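Local coordinates for protein lysine/ornithine decarboxylase (Vibrio vulnificus, PDB 2PLJ) that decarboxylates lysine and ornithine to the diamines cadaverine and putrescine, using a pyridoxal phosphate cofactor held in a beta/alpha-barrel domain, at residues T80-L85 with H286-P291; S103-T108 with L124-H129; G110-V115 with R138-Y143. One frame throughout, in Å; residues are numbered along the deposited sequence. Where two conformers were deposited one is given.

Contact 1: T80-L85 with H286-P291. With P3T ((4-{[(4-aminobutyl)amino]methyl}-5-hydroxy-6-methylpyridin-3-yl)methyl dihydrogen phosphate), chain D.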
loop_
_atom_site.group_PDB
_atom_site.type_symbol
_atom_site.label_atom_id
_atom_site.label_comp_id
_atom_site.label_asym_id
_atom_site.label_seq_id
_atom_site.Cartn_x
_atom_site.Cartn_y
_atom_site.Cartn_z
ATOM N N THR A 80 -13.245 27.304 -11.788
ATOM C CA THR A 80 -12.255 26.626 -12.620
ATOM C C THR A 80 -11.911 25.311 -11.905
ATOM O O THR A 80 -11.464 25.323 -10.745
ATOM C CB THR A 80 -11.002 27.499 -12.847
ATOM O OG1 THR A 80 -11.404 28.729 -13.490
ATOM C CG2 THR A 80 -9.977 26.772 -13.756
ATOM N N LEU A 81 -12.118 24.200 -12.619
ATOM C CA LEU A 81 -11.898 22.882 -12.024
ATOM C C LEU A 81 -10.506 22.345 -12.340
ATOM O O LEU A 81 -10.177 22.051 -13.503
ATOM C CB LEU A 81 -12.975 21.898 -12.502
ATOM C CG LEU A 81 -14.425 22.339 -12.263
ATOM C CD1 LEU A 81 -15.427 21.337 -12.877
ATOM C CD2 LEU A 81 -14.685 22.583 -10.764
ATOM N N HIS A 82 -9.709 22.225 -11.290
ATOM C CA HIS A 82 -8.363 21.673 -11.381
ATOM C C HIS A 82 -8.389 20.212 -10.945
ATOM O O HIS A 82 -8.410 19.917 -9.746
ATOM C CB HIS A 82 -7.425 22.493 -10.473
ATOM C CG HIS A 82 -7.035 23.827 -11.055
ATOM N ND1 HIS A 82 -7.875 24.918 -11.067
ATOM C CD2 HIS A 82 -5.881 24.237 -11.645
ATOM C CE1 HIS A 82 -7.259 25.951 -11.629
ATOM N NE2 HIS A 82 -6.058 25.556 -12.012
ATOM N N TYR A 83 -8.372 19.298 -11.905
ATOM C CA TYR A 83 -8.346 17.854 -11.532
ATOM C C TYR A 83 -7.112 17.486 -10.687
ATOM O O TYR A 83 -5.980 17.726 -11.111
ATOM C CB TYR A 83 -8.365 17.014 -12.820
ATOM C CG TYR A 83 -8.210 15.536 -12.519
ATOM C CD1 TYR A 83 -9.143 14.867 -11.723
ATOM C CD2 TYR A 83 -7.123 14.811 -13.018
ATOM C CE1 TYR A 83 -9.014 13.487 -11.472
ATOM C CE2 TYR A 83 -6.974 13.434 -12.760
ATOM C CZ TYR A 83 -7.920 12.792 -11.967
ATOM O OH TYR A 83 -7.800 11.435 -11.724
ATOM N N ALA A 84 -7.347 16.920 -9.500
ATOM C CA ALA A 84 -6.260 16.453 -8.645
ATOM C C ALA A 84 -5.792 15.083 -9.177
ATOM O O ALA A 84 -6.572 14.087 -9.213
ATOM C CB ALA A 84 -6.724 16.343 -7.172
ATOM N N LEU A 85 -4.551 15.039 -9.630
ATOM C CA LEU A 85 -4.010 13.785 -10.180
ATOM C C LEU A 85 -3.969 12.695 -9.124
ATOM O O LEU A 85 -4.079 11.503 -9.461
ATOM C CB LEU A 85 -2.609 13.974 -10.762
ATOM C CG LEU A 85 -2.571 14.330 -12.249
ATOM C CD1 LEU A 85 -3.222 15.669 -12.494
ATOM C CD2 LEU A 85 -1.110 14.274 -12.745
ATOM N N HIS A 286 -12.039 35.351 -8.216
ATOM C CA HIS A 286 -12.468 34.181 -8.943
ATOM C C HIS A 286 -12.130 32.927 -8.185
ATOM O O HIS A 286 -11.281 32.914 -7.267
ATOM C CB HIS A 286 -11.901 34.156 -10.334
ATOM C CG HIS A 286 -10.468 33.770 -10.391
ATOM N ND1 HIS A 286 -9.454 34.630 -10.038
ATOM C CD2 HIS A 286 -9.877 32.637 -10.830
ATOM C CE1 HIS A 286 -8.290 34.029 -10.232
ATOM N NE2 HIS A 286 -8.521 32.813 -10.697
ATOM N N VAL A 287 -12.825 31.867 -8.566
ATOM C CA VAL A 287 -12.909 30.712 -7.717
ATOM C C VAL A 287 -12.383 29.491 -8.471
ATOM O O VAL A 287 -12.687 29.316 -9.646
ATOM C CB VAL A 287 -14.356 30.487 -7.225
ATOM C CG1 VAL A 287 -14.434 29.277 -6.265
ATOM C CG2 VAL A 287 -14.884 31.768 -6.528
ATOM N N LEU A 288 -11.615 28.671 -7.752
ATOM C CA LEU A 288 -11.036 27.392 -8.246
ATOM C C LEU A 288 -11.537 26.249 -7.368
ATOM O O LEU A 288 -11.915 26.464 -6.197
ATOM C CB LEU A 288 -9.485 27.376 -8.108
ATOM C CG LEU A 288 -8.628 28.579 -8.480
ATOM C CD1 LEU A 288 -7.179 28.278 -8.346
ATOM C CD2 LEU A 288 -8.963 29.059 -9.953
ATOM N N ALA A 289 -11.525 25.019 -7.897
ATOM C CA ALA A 289 -11.667 23.849 -7.022
ATOM C C ALA A 289 -10.697 22.796 -7.495
ATOM O O ALA A 289 -10.145 22.912 -8.609
ATOM C CB ALA A 289 -13.088 23.291 -7.043
ATOM N N GLU A 290 -10.542 21.753 -6.684
ATOM C CA GLU A 290 -9.511 20.718 -6.888
ATOM C C GLU A 290 -10.153 19.315 -6.820
ATOM O O GLU A 290 -9.731 18.468 -5.993
ATOM C CB GLU A 290 -8.424 20.820 -5.797
ATOM C CG GLU A 290 -7.611 22.124 -5.779
ATOM C CD GLU A 290 -6.890 22.371 -4.441
ATOM O OE1 GLU A 290 -6.156 23.382 -4.340
ATOM O OE2 GLU A 290 -7.021 21.563 -3.485
ATOM N N PRO A 291 -11.169 19.053 -7.668
ATOM C CA PRO A 291 -11.861 17.775 -7.536
ATOM C C PRO A 291 -10.932 16.624 -7.969
ATOM O O PRO A 291 -10.197 16.747 -8.968
ATOM C CB PRO A 291 -13.053 17.909 -8.502
ATOM C CG PRO A 291 -12.543 18.896 -9.597
ATOM C CD PRO A 291 -11.668 19.866 -8.801
HETATM O OAE P3T D . -11.776 15.444 -4.525
HETATM P PAU P3T D . -10.952 14.511 -3.538
HETATM O OAF P3T D . -10.302 13.291 -4.348
HETATM O OAC P3T D . -11.719 14.029 -2.319
HETATM O OAP P3T D . -9.651 15.287 -2.969
HETATM C CAM P3T D . -8.635 15.770 -3.946
HETATM C CAS P3T D . -7.686 16.663 -3.135
HETATM C CAH P3T D . -7.747 18.017 -3.490
HETATM N NAO P3T D . -6.981 18.903 -2.852
HETATM C CAQ P3T D . -6.175 18.559 -1.854
HETATM C CAA P3T D . -5.347 19.658 -1.142
HETATM C CAR P3T D . -6.090 17.219 -1.423
HETATM O OAD P3T D . -5.255 16.905 -0.421
HETATM C CAT P3T D . -6.874 16.238 -2.068
HETATM C CAG P3T D . -6.748 14.868 -1.680
HETATM N NAN P3T D . -6.322 14.565 -0.462
HETATM C CAL P3T D . -6.097 13.191 0.090
HETATM C CAK P3T D . -7.276 12.238 -0.169
HETATM C CAJ P3T D . -6.832 10.848 0.386
HETATM C CAI P3T D . -7.931 9.800 0.181
HETATM N NAB P3T D . -7.626 8.531 0.885
HETATM O O HOH W 1 -12.279 30.736 -11.875
#

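Contact 2: S103-T108 with L124-H129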
loop_
_atom_site.group_PDB
_atom_site.type_symbol
_atom_site.label_atom_id
_atom_site.label_comp_id
_atom_site.label_asym_id
_atom_site.label_seq_id
_atom_site.Cartn_x
_atom_site.Cartn_y
_atom_site.Cartn_z
ATOM N N SER A 103 -8.509 22.096 -15.962
ATOM C CA SER A 103 -7.190 22.463 -15.453
ATOM C C SER A 103 -6.740 21.324 -14.493
ATOM O O SER A 103 -7.444 20.286 -14.376
ATOM C CB SER A 103 -7.260 23.823 -14.740
ATOM O OG SER A 103 -7.625 24.846 -15.661
ATOM N N PHE A 104 -5.584 21.500 -13.840
ATOM C CA PHE A 104 -4.961 20.386 -13.065
ATOM C C PHE A 104 -4.361 20.884 -11.771
ATOM O O PHE A 104 -3.892 22.028 -11.673
ATOM C CB PHE A 104 -3.903 19.693 -13.937
ATOM C CG PHE A 104 -4.503 19.072 -15.165
ATOM C CD1 PHE A 104 -5.141 17.828 -15.088
ATOM C CD2 PHE A 104 -4.562 19.802 -16.353
ATOM C CE1 PHE A 104 -5.758 17.266 -16.231
ATOM C CE2 PHE A 104 -5.189 19.261 -17.491
ATOM C CZ PHE A 104 -5.787 17.986 -17.420
ATOM N N ASP A 105 -4.395 19.994 -10.801
ATOM C CA ASP A 105 -3.882 20.205 -9.466
ATOM C C ASP A 105 -2.789 19.157 -9.258
ATOM O O ASP A 105 -3.056 17.949 -9.329
ATOM C CB ASP A 105 -5.005 20.019 -8.459
ATOM C CG ASP A 105 -4.503 19.956 -7.033
ATOM O OD1 ASP A 105 -3.449 20.592 -6.769
ATOM O OD2 ASP A 105 -5.187 19.330 -6.182
ATOM N N LEU A 106 -1.565 19.642 -9.054
ATOM C CA LEU A 106 -0.329 18.843 -8.945
ATOM C C LEU A 106 0.190 18.891 -7.496
ATOM O O LEU A 106 0.060 19.896 -6.828
ATOM C CB LEU A 106 0.766 19.450 -9.854
ATOM C CG LEU A 106 0.342 19.795 -11.288
ATOM C CD1 LEU A 106 1.560 20.374 -11.998
ATOM C CD2 LEU A 106 -0.231 18.566 -12.014
ATOM N N ALA A 107 0.792 17.801 -7.039
ATOM C CA ALA A 107 1.301 17.751 -5.678
ATOM C C ALA A 107 2.781 17.405 -5.569
ATOM O O ALA A 107 3.359 17.577 -4.488
ATOM C CB ALA A 107 0.489 16.739 -4.912
ATOM N N THR A 108 3.361 16.861 -6.648
ATOM C CA THR A 108 4.739 16.382 -6.651
ATOM C C THR A 108 5.396 16.554 -8.020
ATOM O O THR A 108 4.726 16.715 -9.059
ATOM C CB THR A 108 4.841 14.869 -6.295
ATOM O OG1 THR A 108 4.192 14.117 -7.330
ATOM C CG2 THR A 108 4.175 14.572 -4.925
ATOM N N LEU A 124 -2.273 25.982 -16.991
ATOM C CA LEU A 124 -3.476 25.267 -16.539
ATOM C C LEU A 124 -3.274 24.540 -15.207
ATOM O O LEU A 124 -4.167 23.808 -14.764
ATOM C CB LEU A 124 -3.944 24.240 -17.598
ATOM C CG LEU A 124 -4.420 24.803 -18.942
ATOM C CD1 LEU A 124 -4.881 23.624 -19.822
ATOM C CD2 LEU A 124 -5.529 25.787 -18.772
ATOM N N THR A 125 -2.124 24.759 -14.585
ATOM C CA THR A 125 -1.730 23.970 -13.415
ATOM C C THR A 125 -1.507 24.833 -12.186
ATOM O O THR A 125 -1.145 26.028 -12.268
ATOM C CB THR A 125 -0.473 23.085 -13.673
ATOM O OG1 THR A 125 0.716 23.887 -13.695
ATOM C CG2 THR A 125 -0.603 22.262 -14.997
ATOM N N ILE A 126 -1.764 24.208 -11.045
ATOM C CA ILE A 126 -1.383 24.770 -9.754
ATOM C C ILE A 126 -0.693 23.652 -8.955
ATOM O O ILE A 126 -1.013 22.458 -9.127
ATOM C CB ILE A 126 -2.586 25.339 -8.937
ATOM C CG1 ILE A 126 -3.647 24.267 -8.647
ATOM C CG2 ILE A 126 -3.218 26.553 -9.665
ATOM C CD1 ILE A 126 -4.827 24.783 -7.774
ATOM N N HIS A 127 0.241 24.026 -8.084
ATOM C CA HIS A 127 0.941 23.028 -7.252
ATOM C C HIS A 127 0.427 23.236 -5.826
ATOM O O HIS A 127 0.448 24.352 -5.321
ATOM C CB HIS A 127 2.460 23.249 -7.367
ATOM C CG HIS A 127 3.274 22.152 -6.770
ATOM N ND1 HIS A 127 3.298 21.891 -5.408
ATOM C CD2 HIS A 127 4.136 21.280 -7.344
ATOM C CE1 HIS A 127 4.119 20.879 -5.184
ATOM N NE2 HIS A 127 4.674 20.527 -6.333
ATOM N N THR A 128 -0.144 22.210 -5.229
ATOM C CA THR A 128 -0.842 22.448 -3.959
ATOM C C THR A 128 -0.268 21.711 -2.769
ATOM O O THR A 128 -0.896 21.675 -1.710
ATOM C CB THR A 128 -2.318 22.138 -4.103
ATOM O OG1 THR A 128 -2.447 20.785 -4.515
ATOM C CG2 THR A 128 -2.999 23.149 -5.098
ATOM N N HIS A 129 0.938 21.171 -2.907
ATOM C CA HIS A 129 1.478 20.473 -1.743
ATOM C C HIS A 129 1.939 21.545 -0.764
ATOM O O HIS A 129 2.768 22.379 -1.144
ATOM C CB HIS A 129 2.639 19.560 -2.097
ATOM C CG HIS A 129 2.985 18.654 -0.963
ATOM N ND1 HIS A 129 3.089 17.284 -1.087
ATOM C CD2 HIS A 129 3.165 18.931 0.353
ATOM C CE1 HIS A 129 3.369 16.765 0.099
ATOM N NE2 HIS A 129 3.416 17.741 0.986
#

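Contact 3: G110-V115 with R138-Y143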
loop_
_atom_site.group_PDB
_atom_site.type_symbol
_atom_site.label_atom_id
_atom_site.label_comp_id
_atom_site.label_asym_id
_atom_site.label_seq_id
_atom_site.Cartn_x
_atom_site.Cartn_y
_atom_site.Cartn_z
ATOM N N GLY A 110 6.708 14.193 -9.669
ATOM C CA GLY A 110 6.179 13.116 -10.542
ATOM C C GLY A 110 4.924 13.532 -11.312
ATOM O O GLY A 110 4.787 13.232 -12.500
ATOM N N GLU A 111 4.019 14.242 -10.626
ATOM C CA GLU A 111 2.789 14.742 -11.235
ATOM C C GLU A 111 3.073 15.873 -12.230
ATOM O O GLU A 111 2.469 15.925 -13.304
ATOM C CB GLU A 111 1.777 15.133 -10.180
ATOM C CG GLU A 111 1.375 13.906 -9.328
ATOM C CD GLU A 111 0.290 14.177 -8.333
ATOM O OE1 GLU A 111 -0.091 15.356 -8.160
ATOM O OE2 GLU A 111 -0.155 13.193 -7.683
ATOM N N VAL A 112 4.029 16.741 -11.892
ATOM C CA VAL A 112 4.500 17.755 -12.848
ATOM C C VAL A 112 4.975 17.047 -14.132
ATOM O O VAL A 112 4.588 17.419 -15.267
ATOM C CB VAL A 112 5.647 18.602 -12.225
ATOM C CG1 VAL A 112 6.364 19.454 -13.324
ATOM C CG2 VAL A 112 5.109 19.506 -11.136
ATOM N N GLU A 113 5.802 16.020 -13.949
ATOM C CA GLU A 113 6.393 15.320 -15.100
ATOM C C GLU A 113 5.314 14.652 -15.974
ATOM O O GLU A 113 5.432 14.640 -17.226
ATOM C CB GLU A 113 7.442 14.336 -14.589
ATOM C CG GLU A 113 8.704 15.079 -14.111
ATOM C CD GLU A 113 9.807 14.175 -13.532
ATOM O OE1 GLU A 113 9.560 12.975 -13.303
ATOM O OE2 GLU A 113 10.914 14.710 -13.290
ATOM N N LEU A 114 4.297 14.089 -15.315
ATOM C CA LEU A 114 3.199 13.431 -16.028
ATOM C C LEU A 114 2.467 14.463 -16.905
ATOM O O LEU A 114 2.342 14.263 -18.118
ATOM C CB LEU A 114 2.234 12.730 -15.067
ATOM C CG LEU A 114 1.025 12.109 -15.794
ATOM C CD1 LEU A 114 1.419 11.177 -16.923
ATOM C CD2 LEU A 114 0.217 11.387 -14.712
ATOM N N VAL A 115 2.019 15.580 -16.313
ATOM C CA VAL A 115 1.289 16.575 -17.140
ATOM C C VAL A 115 2.176 17.167 -18.239
ATOM O O VAL A 115 1.692 17.420 -19.368
ATOM C CB VAL A 115 0.546 17.653 -16.304
ATOM C CG1 VAL A 115 -0.441 16.950 -15.341
ATOM C CG2 VAL A 115 1.541 18.538 -15.518
ATOM N N ARG A 138 11.638 24.077 -7.357
ATOM C CA ARG A 138 12.428 24.301 -8.572
ATOM C C ARG A 138 11.932 23.467 -9.758
ATOM O O ARG A 138 11.829 23.988 -10.865
ATOM C CB ARG A 138 13.921 24.037 -8.319
ATOM C CG ARG A 138 14.609 25.015 -7.370
ATOM C CD ARG A 138 16.167 24.783 -7.336
ATOM N NE ARG A 138 16.895 25.295 -8.487
ATOM C CZ ARG A 138 17.364 26.544 -8.608
ATOM N NH1 ARG A 138 17.160 27.454 -7.659
ATOM N NH2 ARG A 138 18.030 26.886 -9.698
ATOM N N ASP A 139 11.631 22.188 -9.510
ATOM C CA ASP A 139 11.096 21.278 -10.530
ATOM C C ASP A 139 9.783 21.808 -11.132
ATOM O O ASP A 139 9.599 21.783 -12.352
ATOM C CB ASP A 139 10.815 19.898 -9.941
ATOM C CG ASP A 139 12.072 19.185 -9.434
ATOM O OD1 ASP A 139 13.214 19.559 -9.813
ATOM O OD2 ASP A 139 11.862 18.230 -8.651
ATOM N N ALA A 140 8.889 22.299 -10.274
ATOM C CA ALA A 140 7.607 22.809 -10.735
ATOM C C ALA A 140 7.828 24.092 -11.533
ATOM O O ALA A 140 7.269 24.236 -12.630
ATOM C CB ALA A 140 6.653 23.044 -9.560
ATOM N N LEU A 141 8.685 24.984 -11.017
ATOM C CA LEU A 141 8.991 26.239 -11.719
ATOM C C LEU A 141 9.615 25.989 -13.097
ATOM O O LEU A 141 9.317 26.707 -14.049
ATOM C CB LEU A 141 9.913 27.114 -10.873
ATOM C CG LEU A 141 9.188 27.888 -9.747
ATOM C CD1 LEU A 141 10.260 28.617 -8.932
ATOM C CD2 LEU A 141 8.175 28.914 -10.309
ATOM N N ALA A 142 10.468 24.966 -13.197
ATOM C CA ALA A 142 11.116 24.629 -14.467
ATOM C C ALA A 142 10.099 24.243 -15.555
ATOM O O ALA A 142 10.266 24.622 -16.719
ATOM C CB ALA A 142 12.155 23.509 -14.282
ATOM N N TYR A 143 9.061 23.505 -15.160
ATOM C CA TYR A 143 7.935 23.198 -16.028
ATOM C C TYR A 143 7.148 24.459 -16.371
ATOM O O TYR A 143 6.710 24.634 -17.498
ATOM C CB TYR A 143 7.036 22.191 -15.321
ATOM C CG TYR A 143 5.661 22.036 -15.882
ATOM C CD1 TYR A 143 5.441 21.655 -17.215
ATOM C CD2 TYR A 143 4.554 22.244 -15.061
ATOM C CE1 TYR A 143 4.146 21.503 -17.713
ATOM C CE2 TYR A 143 3.265 22.092 -15.531
ATOM C CZ TYR A 143 3.058 21.726 -16.853
ATOM O OH TYR A 143 1.763 21.568 -17.283
#

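Contact 1: T80-L85 with H286-P291
Ala-84 and Pro-291 meet beside the bound putrescine-cofactor adduct P3T. Ala-84 N donates to Pro-291 O over 2.9 Å and lies well above the carbonyl plane rather than on a lone pair. The methyl of Ala-84 packs 3.8 Å from P3T CAM, the carbon that carries the phosphate ester. From the neighbouring residue, Glu-290 OE2 reaches P3T NAO, the pyridine nitrogen, at 2.7 Å. Its chain runs extended beyond CG, which carries the carboxylate away from segment 80-85 and to the cofactor ring. The carboxylate faces the pyridine nitrogen as in related fold-type III enzymes. The backbone N-H groups of Gly-255, Gly-292 and Arg-293 also bind P3T.

Behind this first shell the two strands run parallel, their axes 25° apart. Thr-80 N binds Val-287 O, Ala-289 N binds Thr-80 O, and His-82 N binds Ala-289 O at 2.8 Å. A water bridges Thr-80 OG1 and Val-287 O at the start of the pair. On one face Leu-81 CD2 touches the methyl of Ala-289 at 4.1 Å, and Leu-81 CB rests on Pro-291 CG. Tyr-69 and Leu-72 of helix 62-75 pack on Leu-81 from that side. On the other face Leu-288 CD2 lies 3.9 Å from Thr-80 CB.

Along the chain, 79-84 is the first strand of the parallel sheet and 286-289 the last. Their pairing closes the eight-stranded beta/alpha-barrel, with the cofactor at the C-terminal strand ends, as in fold-type III pyridoxal phosphate decarboxylases.

Contact 2: S103-T108 with L124-H129
Asp-105 and Thr-128 make the one side-chain hydrogen bond between the two segments. Thr-128 OG1 donates to Asp-105 OD1 over a very short 2.5 Å, and the side chains cross at about a right angle. Asp-105 CG stands opposite the backbone N (chi1 169°), which brings OD1 to the threonine. The methyl Thr-128 CG2 is also tight against Asp-105 OD1, at 3.1 Å.

Beneath this pair the strands are bonded in parallel: Phe-104 N to Leu-124 O, Ile-126 N to Phe-104 O, Leu-106 N to Ile-126 O. Thr-128 N ends the run on Leu-106 O at 2.8 Å. On the face away from Asp-105, Leu-106 CD1 packs on Thr-125 CB at 3.8 Å. The His-127 ring turns one face to Leu-106 O and Ala-107 CA.

At the Ser-103 end the backbone stays bonded, but the side chains meet more loosely. Leu-124 is partly exposed, and its CD2 comes no nearer to Ser-103 OG than 3.9 Å.

The strands and helix 109-117, N-capped by Thr-108, form a beta-alpha-beta unit of the barrel. Asp-105 touches P3T, and both Asp-105 and Thr-128 pack on Glu-290. The threonine bond probably helps to fix the rotation of the Asp-105 carboxylate in the cofactor pocket.

Contact 3: G110-V115 with R138-Y143
Segments 110-115 and 138-143, on helices 109-117 and 134-143, run side by side in the same direction. Their axes lie 9.7 Å apart and cross at only 15°. The backbones come nearest at Val-112 and Ala-140, with 6.3 Å between their CA atoms. The small side chain of Ala-140 suits this approach. The buried surface is modest, about 205 Å², and largely apolar.

Val-112 does most of the touching, and its two methyls divide the work. With CG1 anti to N (chi1 167°), this methyl reaches Tyr-143, where it lies 3.5 Å from CB. It also meets ring atoms CG and CD2, approaching the ring obliquely. CG2 turns to Ala-140 instead and stays 4.2 Å from the alanine CB.

These are successive helices on the outside of the beta/alpha-barrel, and strand 125-127 runs between them in the chain. Each rests on the sheet as well as on its neighbour. Val-112 and Val-115 pack on Leu-106, while Ala-140 packs on His-127 and Tyr-143 on Thr-125.

One turn after Val-112, Val-115 CG2 meets the far end of the tyrosine. It lies 3.8 Å from Tyr-143 CZ and 3.5 Å from Tyr-143 OH, and the two side chains cross at about a right angle. The aromatic side chain thus spans from Val-112, at its CB, to Val-115, at its hydroxyl. Its polar end is satisfied beyond the helices, where Tyr-143 OH hydrogen-bonds to Val-120 O. At the start of the pair, Asp-139 OD2 hydrogen-bonds to Thr-109 OG1, just ahead of segment 110-115.

In the fold
All three contacts belong to the pyridoxal-binding beta/alpha-barrel. Contacts 1 and 2 share its parallel sheet: strands 79-84 and 103-106 are neighbours, joined by backbone bonds such as Tyr-83 with Asp-105, and the contact centres lie about 9 Å apart. Contact 3 is in the helical layer outside, its centre about 9 Å from that of contact 2 and 18 Å from that of contact 1. The chain order is 80-85, 103-108, 110-115, 124-129, 138-143, 286-291, so contacts 2 and 3 interleave inside the loop closed by contact 1. Leu-85 packs on Leu-114 and Val-115 of contact 3. Contacts 1 and 2 line the cofactor site; contacts 2 and 3 also touch the second subunit.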